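Long-range contact in uncharacterized protein (Bacteroides uniformis, PDB 4K61), which is of unknown function but belongs to the DUF2874 family, a putative beta-lactamase-inhibitor-like group related to PepSY domains: residues W3-L12 and W24-F35. Sequence-based numbering, arbitrary orientation.
Sequences WAPADVQAAL and WSHDESYYVADF
Trp24 makes the largest single contribution to this contact, meeting Ala4, Val8, Gln9 and Leu12 where the N-terminal helix 6-15 and its lead-in pack on the first beta hairpin, strands 23-27 and 30-37, at one end of the PepSY-like antiparallel sheet. The Trp24 indole lies sandwiched: the methyl of Ala4 sits over one face in a CH-pi contact, CB 3.8 Å from the centroid of the six-membered ring, while Ala33 CB of the hairpin's second strand covers the opposite face. Val8 CG1 comes obliquely to CZ3 and CH2 of the indole. A second CH-pi contact joins Pro5, the N-cap residue of the helix, to Tyr31, whose ring takes Pro5 CD over one face, 3.7 Å from its centroid. With CG1 anti to its backbone N (chi1 171°), Val8 splits its methyls, CG1 going to Trp24 and CG2 to Tyr31 CD2 at 3.9 Å. One turn on, Leu12 CD2 touches both Ala33 CB (3.5 Å) and Trp24 CZ2, and CD1 meets Phe35 CE1; Val8 and Leu12 also reach Phe46 of the next strand, 40-46. Trp3 packs closely and obliquely, its CE3 3.2 Å from Trp24 O.

Polar links lie toward the start of the helix. His26 NE2 donates to Trp3 O at 2.8 Å, with the oxygen close to the imidazole plane but the N-H bent to 143°. The extended Gln9 side chain reaches the lead-in with NE2, which donates to Ala4 O, and its other end works through water: a single molecule, in the indole plane, accepts from Trp24 NE1 and donates to Gln9 OE1, 2.8 Å from each.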
ATOM      1  N   TRP A   3      -3.225   8.711  20.410  1.00 55.73           N
ATOM      2  CA  TRP A   3      -3.073   7.984  19.137  1.00 53.73           C
ATOM      3  C   TRP A   3      -3.698   8.593  17.892  1.00 47.83           C
ATOM      4  O   TRP A   3      -2.972   8.794  16.911  1.00 45.51           O
ATOM      5  CB  TRP A   3      -3.430   6.495  19.292  1.00 55.92           C
ATOM      6  CG  TRP A   3      -2.296   5.782  19.953  1.00 65.08           C
ATOM      7  CD1 TRP A   3      -2.168   5.471  21.287  1.00 71.65           C
ATOM      8  CD2 TRP A   3      -1.072   5.378  19.324  1.00 64.36           C
ATOM      9  NE1 TRP A   3      -0.945   4.876  21.516  1.00 74.58           N
ATOM     10  CE2 TRP A   3      -0.253   4.808  20.331  1.00 69.00           C
ATOM     11  CE3 TRP A   3      -0.579   5.461  18.012  1.00 58.13           C
ATOM     12  CZ2 TRP A   3       1.017   4.288  20.054  1.00 66.67           C
ATOM     13  CZ3 TRP A   3       0.689   4.941  17.738  1.00 57.86           C
ATOM     14  CH2 TRP A   3       1.464   4.359  18.752  1.00 61.16           C
ATOM     15  N   ALA A   4      -5.009   8.861  17.902  1.00 46.26           N
ATOM     16  CA  ALA A   4      -5.673   9.563  16.796  1.00 43.05           C
ATOM     17  C   ALA A   4      -6.742  10.514  17.342  1.00 43.80           C
ATOM     18  O   ALA A   4      -7.525  10.112  18.192  1.00 43.09           O
ATOM     19  CB  ALA A   4      -6.299   8.569  15.873  1.00 41.49           C
ATOM     20  N   PRO A   5      -6.742  11.798  16.902  1.00 44.75           N
ATOM     21  CA  PRO A   5      -7.750  12.755  17.366  1.00 46.60           C
ATOM     22  C   PRO A   5      -9.152  12.349  16.953  1.00 43.21           C
ATOM     23  O   PRO A   5      -9.311  11.574  16.030  1.00 39.22           O
ATOM     24  CB  PRO A   5      -7.376  14.077  16.672  1.00 48.39           C
ATOM     25  CG  PRO A   5      -6.100  13.848  15.993  1.00 48.49           C
ATOM     26  CD  PRO A   5      -5.846  12.380  15.896  1.00 45.11           C
ATOM     27  N   ALA A   6     -10.148  12.908  17.648  1.00 45.57           N
ATOM     28  CA  ALA A   6     -11.556  12.539  17.435  1.00 44.01           C
ATOM     29  C   ALA A   6     -12.021  12.776  15.986  1.00 42.51           C
ATOM     30  O   ALA A   6     -12.694  11.917  15.419  1.00 39.24           O
ATOM     31  CB  ALA A   6     -12.449  13.268  18.403  1.00 46.62           C
ATOM     32  N   ASP A   7     -11.644  13.903  15.377  1.00 45.27           N
ATOM     33  CA  ASP A   7     -12.057  14.179  13.984  1.00 45.02           C
ATOM     34  C   ASP A   7     -11.448  13.219  12.952  1.00 41.73           C
ATOM     35  O   ASP A   7     -12.075  12.910  11.931  1.00 39.83           O
ATOM     36  CB  ASP A   7     -11.760  15.616  13.581  1.00 48.92           C
ATOM     37  CG  ASP A   7     -10.265  15.940  13.551  1.00 57.84           C
ATOM     38  OD1 ASP A   7      -9.440  15.163  14.084  1.00 58.16           O
ATOM     39  OD2 ASP A   7      -9.904  17.005  12.993  1.00 70.56           O
ATOM     40  N   VAL A   8     -10.243  12.722  13.214  1.00 40.39           N
ATOM     41  CA  VAL A   8      -9.655  11.666  12.353  1.00 36.19           C
ATOM     42  C   VAL A   8     -10.379  10.339  12.522  1.00 33.18           C
ATOM     43  O   VAL A   8     -10.696   9.659  11.542  1.00 30.93           O
ATOM     44  CB  VAL A   8      -8.142  11.500  12.636  1.00 36.87           C
ATOM     45  CG1 VAL A   8      -7.577  10.281  11.930  1.00 34.00           C
ATOM     46  CG2 VAL A   8      -7.404  12.750  12.195  1.00 39.29           C
ATOM     47  N   GLN A   9     -10.675   9.961  13.759  1.00 33.93           N
ATOM     48  CA  GLN A   9     -11.425   8.727  14.000  1.00 32.80           C
ATOM     49  C   GLN A   9     -12.797   8.825  13.354  1.00 31.93           C
ATOM     50  O   GLN A   9     -13.279   7.845  12.768  1.00 30.32           O
ATOM     51  CB  GLN A   9     -11.548   8.432  15.504  1.00 34.82           C
ATOM     52  CG  GLN A   9     -10.190   8.160  16.153  1.00 36.00           C
ATOM     53  CD  GLN A   9     -10.301   7.543  17.528  1.00 38.80           C
ATOM     54  OE1 GLN A   9     -11.039   6.587  17.737  1.00 37.88           O
ATOM     55  NE2 GLN A   9      -9.552   8.091  18.481  1.00 43.90           N
ATOM     56  N   ALA A  10     -13.404  10.006  13.430  1.00 33.19           N
ATOM     57  CA  ALA A  10     -14.730  10.242  12.811  1.00 33.38           C
ATOM     58  C   ALA A  10     -14.659  10.181  11.283  1.00 32.34           C
ATOM     59  O   ALA A  10     -15.573   9.646  10.617  1.00 30.25           O
ATOM     60  CB  ALA A  10     -15.307  11.576  13.251  1.00 36.68           C
ATOM     61  N   ALA A  11     -13.575  10.685  10.723  1.00 32.11           N
ATOM     62  CA  ALA A  11     -13.403  10.640   9.255  1.00 31.42           C
ATOM     63  C   ALA A  11     -13.297   9.215   8.731  1.00 28.23           C
ATOM     64  O   ALA A  11     -13.856   8.909   7.684  1.00 27.01           O
ATOM     65  CB  ALA A  11     -12.194  11.426   8.816  1.00 32.34           C
ATOM     66  N   LEU A  12     -12.620   8.324   9.482  1.00 27.86           N
ATOM     67  CA  LEU A  12     -12.533   6.916   9.106  1.00 24.81           C
ATOM     68  C   LEU A  12     -13.916   6.242   9.201  1.00 25.21           C
ATOM     69  O   LEU A  12     -14.325   5.526   8.274  1.00 24.62           O
ATOM     70  CB  LEU A  12     -11.564   6.144  10.011  1.00 25.30           C
ATOM     71  CG  LEU A  12     -11.434   4.634   9.710  1.00 24.22           C
ATOM     72  CD1 LEU A  12     -10.846   4.404   8.318  1.00 23.24           C
ATOM     73  CD2 LEU A  12     -10.593   3.951  10.770  1.00 27.74           C
ATOM     74  N   TRP A  24      -4.381   2.206  15.343  1.00 32.15           N
ATOM     75  CA  TRP A  24      -3.840   3.499  14.892  1.00 32.23           C
ATOM     76  C   TRP A  24      -2.329   3.614  15.105  1.00 35.63           C
ATOM     77  O   TRP A  24      -1.784   3.201  16.143  1.00 39.89           O
ATOM     78  CB  TRP A  24      -4.522   4.659  15.633  1.00 33.83           C
ATOM     79  CG  TRP A  24      -5.957   4.848  15.264  1.00 32.15           C
ATOM     80  CD1 TRP A  24      -7.033   4.377  15.933  1.00 32.16           C
ATOM     81  CD2 TRP A  24      -6.468   5.590  14.138  1.00 30.51           C
ATOM     82  NE1 TRP A  24      -8.198   4.753  15.280  1.00 31.15           N
ATOM     83  CE2 TRP A  24      -7.872   5.490  14.173  1.00 30.04           C
ATOM     84  CE3 TRP A  24      -5.871   6.279  13.078  1.00 30.57           C
ATOM     85  CZ2 TRP A  24      -8.693   6.081  13.199  1.00 27.63           C
ATOM     86  CZ3 TRP A  24      -6.689   6.882  12.118  1.00 28.78           C
ATOM     87  CH2 TRP A  24      -8.085   6.783  12.198  1.00 27.76           C
ATOM     88  N   SER A  25      -1.658   4.203  14.128  1.00 35.23           N
ATOM     89  CA  SER A  25      -0.240   4.498  14.224  1.00 37.45           C
ATOM     90  C   SER A  25       0.046   5.844  13.561  1.00 36.83           C
ATOM     91  O   SER A  25      -0.865   6.486  13.032  1.00 34.78           O
ATOM     92  CB  SER A  25       0.606   3.380  13.589  1.00 38.04           C
ATOM     93  OG  SER A  25       0.360   3.289  12.214  1.00 36.00           O
ATOM     94  N   HIS A  26       1.293   6.288  13.703  1.00 39.71           N
ATOM     95  CA  HIS A  26       1.763   7.558  13.157  1.00 41.17           C
ATOM     96  C   HIS A  26       2.810   7.245  12.086  1.00 44.18           C
ATOM     97  O   HIS A  26       3.601   6.319  12.252  1.00 48.26           O
ATOM     98  CB  HIS A  26       2.400   8.374  14.279  1.00 44.24           C
ATOM     99  CG  HIS A  26       1.424   8.944  15.260  1.00 46.18           C
ATOM    100  ND1 HIS A  26       1.727  10.065  15.999  1.00 49.28           N
ATOM    101  CD2 HIS A  26       0.163   8.586  15.620  1.00 45.81           C
ATOM    102  CE1 HIS A  26       0.712  10.360  16.790  1.00 51.39           C
ATOM    103  NE2 HIS A  26      -0.247   9.474  16.589  1.00 48.62           N
ATOM    104  N   ASP A  27       2.786   7.970  10.969  1.00 43.24           N
ATOM    105  CA  ASP A  27       3.711   7.721   9.851  1.00 41.35           C
ATOM    106  C   ASP A  27       4.027   9.100   9.311  1.00 42.94           C
ATOM    107  O   ASP A  27       3.198   9.738   8.670  1.00 38.36           O
ATOM    108  CB  ASP A  27       3.058   6.842   8.782  1.00 36.90           C
ATOM    109  CG  ASP A  27       3.972   6.545   7.586  1.00 37.51           C
ATOM    110  OD1 ASP A  27       5.130   7.031   7.543  1.00 42.83           O
ATOM    111  OD2 ASP A  27       3.484   5.823   6.673  1.00 34.70           O
ATOM    112  N   GLU A  28       5.233   9.552   9.625  1.00 47.81           N
ATOM    113  CA  GLU A  28       5.647  10.938   9.485  1.00 51.76           C
ATOM    114  C   GLU A  28       4.513  11.944   9.830  1.00 50.14           C
ATOM    115  O   GLU A  28       4.139  12.091  11.012  1.00 48.76           O
ATOM    116  CB  GLU A  28       6.390  11.147   8.145  1.00 59.95           C
ATOM    117  CG  GLU A  28       5.639  11.090   6.820  1.00 65.74           C
ATOM    118  CD  GLU A  28       6.578  11.003   5.598  1.00 76.40           C
ATOM    119  OE1 GLU A  28       7.779  10.619   5.731  1.00 76.33           O
ATOM    120  OE2 GLU A  28       6.111  11.339   4.481  1.00 63.11           O
ATOM    121  N   SER A  29       3.948  12.596   8.819  1.00 48.75           N
ATOM    122  CA  SER A  29       2.918  13.623   9.009  1.00 46.73           C
ATOM    123  C   SER A  29       1.474  13.092   9.183  1.00 44.06           C
ATOM    124  O   SER A  29       0.538  13.883   9.266  1.00 44.72           O
ATOM    125  CB  SER A  29       2.913  14.520   7.769  1.00 47.32           C
ATOM    126  OG  SER A  29       1.979  15.570   7.950  1.00 57.10           O
ATOM    127  N   TYR A  30       1.278  11.771   9.192  1.00 39.92           N
ATOM    128  CA  TYR A  30      -0.051  11.175   9.021  1.00 37.38           C
ATOM    129  C   TYR A  30      -0.446  10.214  10.131  1.00 37.53           C
ATOM    130  O   TYR A  30       0.408   9.637  10.828  1.00 40.22           O
ATOM    131  CB  TYR A  30      -0.062  10.400   7.699  1.00 35.97           C
ATOM    132  CG  TYR A  30       0.316  11.258   6.539  1.00 35.87           C
ATOM    133  CD1 TYR A  30      -0.603  12.146   5.970  1.00 37.05           C
ATOM    134  CD2 TYR A  30       1.600  11.212   6.020  1.00 37.91           C
ATOM    135  CE1 TYR A  30      -0.238  12.985   4.934  1.00 38.33           C
ATOM    136  CE2 TYR A  30       1.961  12.024   4.961  1.00 39.60           C
ATOM    137  CZ  TYR A  30       1.040  12.901   4.428  1.00 38.63           C
ATOM    138  OH  TYR A  30       1.435  13.700   3.398  1.00 40.04           O
ATOM    139  N   TYR A  31      -1.756  10.084  10.318  1.00 36.21           N
ATOM    140  CA  TYR A  31      -2.331   9.044  11.151  1.00 34.49           C
ATOM    141  C   TYR A  31      -2.667   7.907  10.235  1.00 32.90           C
ATOM    142  O   TYR A  31      -3.254   8.112   9.168  1.00 29.31           O
ATOM    143  CB  TYR A  31      -3.612   9.539  11.800  1.00 35.24           C
ATOM    144  CG  TYR A  31      -3.400  10.741  12.648  1.00 36.90           C
ATOM    145  CD1 TYR A  31      -2.952  10.630  13.976  1.00 39.23           C
ATOM    146  CD2 TYR A  31      -3.598  12.010  12.138  1.00 38.27           C
ATOM    147  CE1 TYR A  31      -2.722  11.732  14.736  1.00 42.68           C
ATOM    148  CE2 TYR A  31      -3.365  13.116  12.900  1.00 41.09           C
ATOM    149  CZ  TYR A  31      -2.935  12.978  14.202  1.00 43.64           C
ATOM    150  OH  TYR A  31      -2.715  14.076  14.971  1.00 46.73           O
ATOM    151  N   VAL A  32      -2.361   6.691  10.674  1.00 33.70           N
ATOM    152  CA  VAL A  32      -2.660   5.527   9.856  1.00 30.17           C
ATOM    153  C   VAL A  32      -3.582   4.613  10.624  1.00 28.31           C
ATOM    154  O   VAL A  32      -3.277   4.197  11.754  1.00 28.43           O
ATOM    155  CB  VAL A  32      -1.375   4.769   9.457  1.00 31.27           C
ATOM    156  CG1 VAL A  32      -1.731   3.545   8.603  1.00 28.63           C
ATOM    157  CG2 VAL A  32      -0.405   5.708   8.740  1.00 34.22           C
ATOM    158  N   ALA A  33      -4.734   4.321   9.997  1.00 26.75           N
ATOM    159  CA  ALA A  33      -5.679   3.336  10.478  1.00 26.84           C
ATOM    160  C   ALA A  33      -5.446   2.030   9.786  1.00 24.11           C
ATOM    161  O   ALA A  33      -5.358   1.980   8.563  1.00 25.16           O
ATOM    162  CB  ALA A  33      -7.112   3.785  10.236  1.00 25.55           C
ATOM    163  N   ASP A  34      -5.321   0.970  10.582  1.00 25.85           N
ATOM    164  CA  ASP A  34      -5.165  -0.369  10.071  1.00 24.76           C
ATOM    165  C   ASP A  34      -6.333  -1.194  10.571  1.00 23.55           C
ATOM    166  O   ASP A  34      -6.615  -1.274  11.770  1.00 27.08           O
ATOM    167  CB  ASP A  34      -3.858  -1.017  10.526  1.00 27.52           C
ATOM    168  CG  ASP A  34      -3.707  -2.381   9.962  1.00 28.26           C
ATOM    169  OD1 ASP A  34      -3.586  -2.483   8.713  1.00 27.85           O
ATOM    170  OD2 ASP A  34      -3.769  -3.351  10.722  1.00 32.82           O
ATOM    171  N   PHE A  35      -6.990  -1.834   9.628  1.00 22.74           N
ATOM    172  CA  PHE A  35      -8.216  -2.545   9.923  1.00 22.62           C
ATOM    173  C   PHE A  35      -8.524  -3.511   8.811  1.00 22.60           C
ATOM    174  O   PHE A  35      -8.002  -3.416   7.704  1.00 22.03           O
ATOM    175  CB  PHE A  35      -9.400  -1.573  10.122  1.00 21.75           C
ATOM    176  CG  PHE A  35      -9.639  -0.652   8.957  1.00 19.67           C
ATOM    177  CD1 PHE A  35      -8.894   0.481   8.812  1.00 19.44           C
ATOM    178  CD2 PHE A  35     -10.574  -0.942   7.996  1.00 17.51           C
ATOM    179  CE1 PHE A  35      -9.102   1.331   7.734  1.00 20.06           C
ATOM    180  CE2 PHE A  35     -10.808  -0.095   6.918  1.00 18.42           C
ATOM    181  CZ  PHE A  35     -10.062   1.043   6.783  1.00 18.25           C
TER
HETATM  182  O   HOH W   1     -10.846   4.343  16.051  1.00 36.75           O